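Local coordinates for protein ferulic acid decarboxylase 1 (Candida dubliniensis, PDB 4ZAD) that probably catalyses the reversible, non-oxidative decarboxylation of aromatic acrylic acids such as ferulic, p-coumaric and cinnamic acid, using prenylated FMN and manganese, at residues 367-372 / 430-435; 419-422 / 426-429. All blocks are in the same frame, centred on the assembly; numbering follows the deposited sequence.

In the fold
Both contacts lie in the C-terminal UbiD domain, away from the prenylated flavin. From the N terminus, the chain first runs through residues 367-372, which lead into strand 369-374 of a mixed sheet, and later through strand 412-417, its parallel neighbour. The loop after that strand holds residues 419-422. These meet residues 426-429 at the start of helix 425-434, so contact 2 closes a short loop. Further along the same helix, residues 430-435 return to 367-372 in contact 1 and close a much longer loop, inside which contact 2 is nested. The two join through the Asp-419 to Arg-435 salt bridge and through Ala-371, which packs on Ile-422 and Leu-428.

Contact 1 of 2, residues 367-372 / 430-435; sequences ALWLAV and WAYTTR
Trp-430 O, in the helical turn that carries Tyr-432 toward Trp-369, is gripped by two groups of Thr-434. The backbone N donates in the usual helical manner, while the hydroxyl OG1 of Thr-434 folds back to Trp-430 O at 2.6 Å. This second donor stands above the carbonyl plane, 45° out of it. Thr-434 OG1 is also hydrogen-bonded to Tyr-293 of the second subunit, whose ring stacks on Trp-430, so this side of the helix turn belongs to the dimer interface.

The contact between the segments is made by two rings alone. Trp-369 and Tyr-432 form a face-to-face stack with the planes tilted by 25° and the centroid of the indole six-membered ring 4.7 Å from that of the phenol. Trp-369 CH2 sits 4.0 Å above the plane of the Tyr-432 ring, over its centre, whereas Tyr-432 CE1 lies over the rim of the indole; the overlap is therefore displaced. The closest pair is Trp-369 CZ2 and Tyr-432 CZ at 4.1 Å, and the two side chains cross at about a right angle. With CG anti to the backbone N (chi1 173°), Tyr-432 reaches out from helix 425-434, which packs against the mixed sheet of the UbiD C-terminal domain. Trp-369 stands at the start of strand 369-374 in that sheet, and both rings also touch Ile-414 on the adjacent strand 412-417. The phenol OH is hydrogen-bonded to Glu-412, fixing the far end of the ring, and His-436 meets the ring as well. Thr-433 of the second subunit packs on Trp-369.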
ATOM      1  N   ALA A 367       1.682   9.456   7.365  1.00 21.27           N
ATOM      2  CA  ALA A 367       1.614  10.895   7.249  1.00 20.88           C
ATOM      3  C   ALA A 367       2.972  11.452   6.896  1.00 20.75           C
ATOM      4  O   ALA A 367       3.271  12.603   7.222  1.00 22.53           O
ATOM      5  CB  ALA A 367       1.046  11.544   8.510  1.00 19.98           C
ATOM      6  N   LEU A 368       3.754  10.645   6.178  1.00 20.19           N
ATOM      7  CA  LEU A 368       5.022  11.053   5.560  1.00 19.42           C
ATOM      8  C   LEU A 368       4.840  11.416   4.081  1.00 19.53           C
ATOM      9  O   LEU A 368       5.703  12.082   3.498  1.00 20.55           O
ATOM     10  CB  LEU A 368       6.047   9.940   5.684  1.00 18.92           C
ATOM     11  CG  LEU A 368       6.588   9.780   7.107  1.00 19.71           C
ATOM     12  CD1 LEU A 368       7.077   8.397   7.392  1.00 17.63           C
ATOM     13  CD2 LEU A 368       7.683  10.820   7.367  1.00 16.88           C
ATOM     14  N   TRP A 369       3.713  11.023   3.483  1.00 19.06           N
ATOM     15  CA  TRP A 369       3.460  11.267   2.054  1.00 18.37           C
ATOM     16  C   TRP A 369       2.301  12.172   1.923  1.00 18.06           C
ATOM     17  O   TRP A 369       1.335  12.038   2.656  1.00 18.20           O
ATOM     18  CB  TRP A 369       3.011   9.999   1.350  1.00 18.19           C
ATOM     19  CG  TRP A 369       3.995   9.030   1.051  1.00 15.05           C
ATOM     20  CD1 TRP A 369       5.265   8.968   1.512  1.00 16.53           C
ATOM     21  CD2 TRP A 369       3.791   7.888   0.239  1.00 11.65           C
ATOM     22  NE1 TRP A 369       5.887   7.840   1.013  1.00 16.87           N
ATOM     23  CE2 TRP A 369       4.989   7.169   0.218  1.00 13.74           C
ATOM     24  CE3 TRP A 369       2.698   7.397  -0.466  1.00 12.03           C
ATOM     25  CZ2 TRP A 369       5.132   6.001  -0.496  1.00 15.11           C
ATOM     26  CZ3 TRP A 369       2.820   6.258  -1.159  1.00 11.05           C
ATOM     27  CH2 TRP A 369       4.038   5.558  -1.184  1.00 16.55           C
ATOM     28  N   LEU A 370       2.331  13.018   0.921  1.00 18.20           N
ATOM     29  CA  LEU A 370       1.146  13.851   0.604  1.00 17.66           C
ATOM     30  C   LEU A 370       0.842  13.614  -0.849  1.00 16.98           C
ATOM     31  O   LEU A 370       1.637  13.909  -1.693  1.00 17.28           O
ATOM     32  CB  LEU A 370       1.411  15.346   0.841  1.00 17.15           C
ATOM     33  CG  LEU A 370       0.220  16.283   0.578  1.00 16.34           C
ATOM     34  CD1 LEU A 370      -0.848  16.017   1.640  1.00 15.34           C
ATOM     35  CD2 LEU A 370       0.593  17.768   0.561  1.00 10.57           C
ATOM     36  N   ALA A 371      -0.297  13.033  -1.132  1.00 17.55           N
ATOM     37  CA  ALA A 371      -0.728  12.861  -2.504  1.00 17.96           C
ATOM     38  C   ALA A 371      -1.305  14.181  -2.941  1.00 18.84           C
ATOM     39  O   ALA A 371      -2.057  14.814  -2.166  1.00 18.97           O
ATOM     40  CB  ALA A 371      -1.785  11.755  -2.600  1.00 17.25           C
ATOM     41  N   VAL A 372      -0.986  14.584  -4.174  1.00 19.37           N
ATOM     42  CA  VAL A 372      -1.527  15.822  -4.771  1.00 19.99           C
ATOM     43  C   VAL A 372      -2.242  15.537  -6.076  1.00 19.91           C
ATOM     44  O   VAL A 372      -1.612  15.220  -7.057  1.00 19.94           O
ATOM     45  CB  VAL A 372      -0.379  16.799  -5.034  1.00 20.31           C
ATOM     46  CG1 VAL A 372      -0.854  18.006  -5.839  1.00 19.87           C
ATOM     47  CG2 VAL A 372       0.222  17.219  -3.698  1.00 20.78           C
ATOM     48  N   TRP A 430      -1.150   1.974  -6.821  1.00 17.68           N
ATOM     49  CA  TRP A 430      -1.026   1.607  -8.232  1.00 18.23           C
ATOM     50  C   TRP A 430      -0.302   2.712  -8.984  1.00 18.90           C
ATOM     51  O   TRP A 430       0.668   2.498  -9.664  1.00 19.24           O
ATOM     52  CB  TRP A 430      -2.409   1.380  -8.835  1.00 18.31           C
ATOM     53  CG  TRP A 430      -2.454   1.167 -10.287  1.00 17.23           C
ATOM     54  CD1 TRP A 430      -1.735   0.281 -10.987  1.00 19.08           C
ATOM     55  CD2 TRP A 430      -3.294   1.844 -11.235  1.00 16.04           C
ATOM     56  NE1 TRP A 430      -2.039   0.366 -12.328  1.00 19.37           N
ATOM     57  CE2 TRP A 430      -3.009   1.309 -12.499  1.00 15.82           C
ATOM     58  CE3 TRP A 430      -4.249   2.853 -11.134  1.00 17.63           C
ATOM     59  CZ2 TRP A 430      -3.651   1.727 -13.646  1.00 16.47           C
ATOM     60  CZ3 TRP A 430      -4.899   3.284 -12.294  1.00 16.76           C
ATOM     61  CH2 TRP A 430      -4.609   2.713 -13.516  1.00 15.66           C
ATOM     62  N   ALA A 431      -0.774   3.923  -8.806  1.00 19.86           N
ATOM     63  CA  ALA A 431      -0.232   5.039  -9.533  1.00 20.10           C
ATOM     64  C   ALA A 431       1.219   5.295  -9.147  1.00 20.73           C
ATOM     65  O   ALA A 431       2.005   5.759  -9.963  1.00 21.83           O
ATOM     66  CB  ALA A 431      -1.101   6.261  -9.289  1.00 19.33           C
ATOM     67  N   TYR A 432       1.597   5.006  -7.909  1.00 20.92           N
ATOM     68  CA  TYR A 432       2.913   5.447  -7.441  1.00 20.56           C
ATOM     69  C   TYR A 432       3.975   4.531  -7.980  1.00 20.64           C
ATOM     70  O   TYR A 432       5.077   4.952  -8.308  1.00 20.89           O
ATOM     71  CB  TYR A 432       2.966   5.465  -5.921  1.00 20.54           C
ATOM     72  CG  TYR A 432       4.346   5.757  -5.333  1.00 21.29           C
ATOM     73  CD1 TYR A 432       4.719   7.041  -5.031  1.00 23.00           C
ATOM     74  CD2 TYR A 432       5.256   4.744  -5.079  1.00 21.47           C
ATOM     75  CE1 TYR A 432       5.954   7.330  -4.483  1.00 24.73           C
ATOM     76  CE2 TYR A 432       6.510   5.012  -4.537  1.00 23.18           C
ATOM     77  CZ  TYR A 432       6.850   6.318  -4.237  1.00 25.76           C
ATOM     78  OH  TYR A 432       8.072   6.643  -3.694  1.00 26.83           O
ATOM     79  N   THR A 433       3.647   3.252  -8.056  1.00 20.80           N
ATOM     80  CA  THR A 433       4.627   2.269  -8.469  1.00 20.80           C
ATOM     81  C   THR A 433       4.689   2.196  -9.992  1.00 20.30           C
ATOM     82  O   THR A 433       5.752   1.965 -10.542  1.00 20.82           O
ATOM     83  CB  THR A 433       4.330   0.917  -7.839  1.00 20.87           C
ATOM     84  OG1 THR A 433       3.013   0.534  -8.159  1.00 21.34           O
ATOM     85  CG2 THR A 433       4.381   1.030  -6.343  1.00 22.57           C
ATOM     86  N   THR A 434       3.574   2.437 -10.676  1.00 20.19           N
ATOM     87  CA  THR A 434       3.528   2.300 -12.129  1.00 20.24           C
ATOM     88  C   THR A 434       3.768   3.582 -12.912  1.00 20.88           C
ATOM     89  O   THR A 434       3.968   3.509 -14.107  1.00 21.12           O
ATOM     90  CB  THR A 434       2.179   1.622 -12.624  1.00 20.42           C
ATOM     91  OG1 THR A 434       1.022   2.404 -12.256  1.00 19.90           O
ATOM     92  CG2 THR A 434       2.048   0.260 -12.045  1.00 17.82           C
ATOM     93  N   ARG A 435       3.750   4.752 -12.271  1.00 21.31           N
ATOM     94  CA  ARG A 435       3.919   6.019 -13.009  1.00 21.47           C
ATOM     95  C   ARG A 435       5.190   6.865 -12.735  1.00 22.00           C
ATOM     96  O   ARG A 435       5.284   7.961 -13.227  1.00 21.51           O
ATOM     97  CB  ARG A 435       2.684   6.897 -12.801  1.00 21.24           C
ATOM     98  CG  ARG A 435       1.395   6.162 -13.089  1.00 21.73           C
ATOM     99  CD  ARG A 435       0.161   7.076 -13.217  1.00 20.59           C
ATOM    100  NE  ARG A 435      -1.022   6.249 -13.371  1.00 16.33           N
ATOM    101  CZ  ARG A 435      -2.266   6.682 -13.388  1.00 18.04           C
ATOM    102  NH1 ARG A 435      -2.523   7.981 -13.316  1.00 21.01           N
ATOM    103  NH2 ARG A 435      -3.269   5.803 -13.545  1.00 17.74           N
TER

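Contact 2 of 2, residues 419-422 / 426-429; sequences DIDI and KQLI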
ATOM      1  N   ASP A 419      -7.372  10.795 -12.507  1.00 24.60           N
ATOM      2  CA  ASP A 419      -8.098   9.499 -12.618  1.00 24.99           C
ATOM      3  C   ASP A 419      -8.036   8.725 -11.278  1.00 24.24           C
ATOM      4  O   ASP A 419      -8.756   7.753 -11.061  1.00 22.42           O
ATOM      5  CB  ASP A 419      -7.499   8.647 -13.755  1.00 25.07           C
ATOM      6  CG  ASP A 419      -6.003   8.334 -13.536  1.00 28.16           C
ATOM      7  OD1 ASP A 419      -5.204   9.307 -13.318  1.00 28.29           O
ATOM      8  OD2 ASP A 419      -5.635   7.110 -13.582  1.00 29.99           O
ATOM      9  N   ILE A 420      -7.152   9.182 -10.398  1.00 23.48           N
ATOM     10  CA  ILE A 420      -6.876   8.495  -9.148  1.00 23.56           C
ATOM     11  C   ILE A 420      -7.601   9.200  -8.007  1.00 23.18           C
ATOM     12  O   ILE A 420      -7.343  10.397  -7.743  1.00 23.96           O
ATOM     13  CB  ILE A 420      -5.345   8.503  -8.839  1.00 23.12           C
ATOM     14  CG1 ILE A 420      -4.578   7.796  -9.940  1.00 21.82           C
ATOM     15  CG2 ILE A 420      -5.053   7.866  -7.518  1.00 23.41           C
ATOM     16  CD1 ILE A 420      -5.005   6.457 -10.158  1.00 20.32           C
ATOM     17  N   ASP A 421      -8.493   8.472  -7.339  1.00 22.19           N
ATOM     18  CA  ASP A 421      -9.091   8.948  -6.081  1.00 22.00           C
ATOM     19  C   ASP A 421      -7.987   8.769  -5.043  1.00 20.62           C
ATOM     20  O   ASP A 421      -7.692   7.660  -4.620  1.00 20.72           O
ATOM     21  CB  ASP A 421     -10.385   8.177  -5.769  1.00 22.07           C
ATOM     22  CG  ASP A 421     -10.946   8.435  -4.356  1.00 25.62           C
ATOM     23  OD1 ASP A 421     -10.441   9.305  -3.631  1.00 28.42           O
ATOM     24  OD2 ASP A 421     -11.920   7.718  -3.957  1.00 29.85           O
ATOM     25  N   ILE A 422      -7.332   9.870  -4.696  1.00 19.56           N
ATOM     26  CA  ILE A 422      -6.184   9.813  -3.805  1.00 19.19           C
ATOM     27  C   ILE A 422      -6.533   9.309  -2.400  1.00 19.31           C
ATOM     28  O   ILE A 422      -5.636   8.986  -1.641  1.00 18.39           O
ATOM     29  CB  ILE A 422      -5.407  11.161  -3.699  1.00 18.52           C
ATOM     30  CG1 ILE A 422      -6.319  12.288  -3.174  1.00 18.51           C
ATOM     31  CG2 ILE A 422      -4.749  11.476  -5.019  1.00 17.24           C
ATOM     32  CD1 ILE A 422      -5.638  13.632  -3.003  1.00 17.86           C
ATOM     33  N   LYS A 426      -5.488   1.813  -2.651  1.00 26.90           N
ATOM     34  CA  LYS A 426      -5.335   0.891  -3.799  1.00 27.31           C
ATOM     35  C   LYS A 426      -5.078   1.646  -5.076  1.00 26.10           C
ATOM     36  O   LYS A 426      -4.293   1.223  -5.908  1.00 25.77           O
ATOM     37  CB  LYS A 426      -6.612   0.029  -4.030  1.00 28.69           C
ATOM     38  CG  LYS A 426      -6.957  -1.034  -2.925  1.00 31.93           C
ATOM     39  CD  LYS A 426      -8.259  -1.849  -3.270  1.00 37.40           C
ATOM     40  CE  LYS A 426      -8.080  -2.837  -4.466  1.00 39.82           C
ATOM     41  NZ  LYS A 426      -9.360  -3.547  -4.829  1.00 42.98           N
ATOM     42  N   GLN A 427      -5.782   2.753  -5.251  1.00 25.37           N
ATOM     43  CA  GLN A 427      -5.560   3.597  -6.430  1.00 24.49           C
ATOM     44  C   GLN A 427      -4.231   4.362  -6.287  1.00 23.41           C
ATOM     45  O   GLN A 427      -3.427   4.357  -7.225  1.00 23.16           O
ATOM     46  CB  GLN A 427      -6.751   4.530  -6.712  1.00 24.01           C
ATOM     47  CG  GLN A 427      -8.034   3.766  -7.053  1.00 22.95           C
ATOM     48  CD  GLN A 427      -9.231   4.687  -7.370  1.00 23.28           C
ATOM     49  OE1 GLN A 427      -9.159   5.547  -8.256  1.00 19.93           O
ATOM     50  NE2 GLN A 427     -10.340   4.487  -6.646  1.00 19.44           N
ATOM     51  N   LEU A 428      -3.964   4.962  -5.126  1.00 21.95           N
ATOM     52  CA  LEU A 428      -2.679   5.705  -4.964  1.00 21.31           C
ATOM     53  C   LEU A 428      -1.432   4.812  -5.173  1.00 20.65           C
ATOM     54  O   LEU A 428      -0.538   5.159  -5.971  1.00 21.16           O
ATOM     55  CB  LEU A 428      -2.591   6.444  -3.625  1.00 21.17           C
ATOM     56  CG  LEU A 428      -1.351   7.364  -3.473  1.00 20.78           C
ATOM     57  CD1 LEU A 428      -1.380   8.472  -4.434  1.00 17.55           C
ATOM     58  CD2 LEU A 428      -1.257   7.953  -2.079  1.00 20.43           C
ATOM     59  N   ILE A 429      -1.397   3.638  -4.533  1.00 19.10           N
ATOM     60  CA  ILE A 429      -0.237   2.760  -4.676  1.00 18.19           C
ATOM     61  C   ILE A 429      -0.075   2.213  -6.096  1.00 17.61           C
ATOM     62  O   ILE A 429       1.020   2.006  -6.529  1.00 18.20           O
ATOM     63  CB  ILE A 429      -0.211   1.610  -3.652  1.00 18.01           C
ATOM     64  CG1 ILE A 429       1.170   0.950  -3.629  1.00 17.08           C
ATOM     65  CG2 ILE A 429      -1.252   0.516  -4.029  1.00 16.95           C
ATOM     66  CD1 ILE A 429       2.333   1.845  -3.493  1.00 16.61           C
TER
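Gln-427 and Ile-420 run past each other in opposite directions, the glutamine reaching out to the loop while the isoleucine branches come in over its CB and backbone carbonyl. Ile-420 CG2, anti to its own backbone N, rests 3.8 Å from Gln-427 CB and as close to the carbonyl carbon of that residue, while its other branch brings CD1 near Gln-427 O. Beyond CG the glutamine chain is extended (chi2 -179°), which carries the amide past Ile-420 to the backbone of Asp-421. There Asp-421 N donates to Gln-427 OE1 at 3.1 Å in a nearly straight bond, 171° at the hydrogen. The donor stands well above the amide plane, 62° out of it. Asp-421 CB lies over the same face of the amide as the donor, 3.8 Å from Gln-427 NE2, and that nitrogen is hydrogen-bonded to Asp-424, so both ends of the amide are held and its flip is set. The carboxylate of Asp-421 turns instead to Phe-423 N in an Asx turn that leads into the helix. Leu-428 CB comes 4.4 Å from Ile-422 O. Ile-422 of the loop and Leu-428 of helix 425-434 both pack on Ala-371 of strand 369-374, Ile-422 extending to the outer strand 356-360.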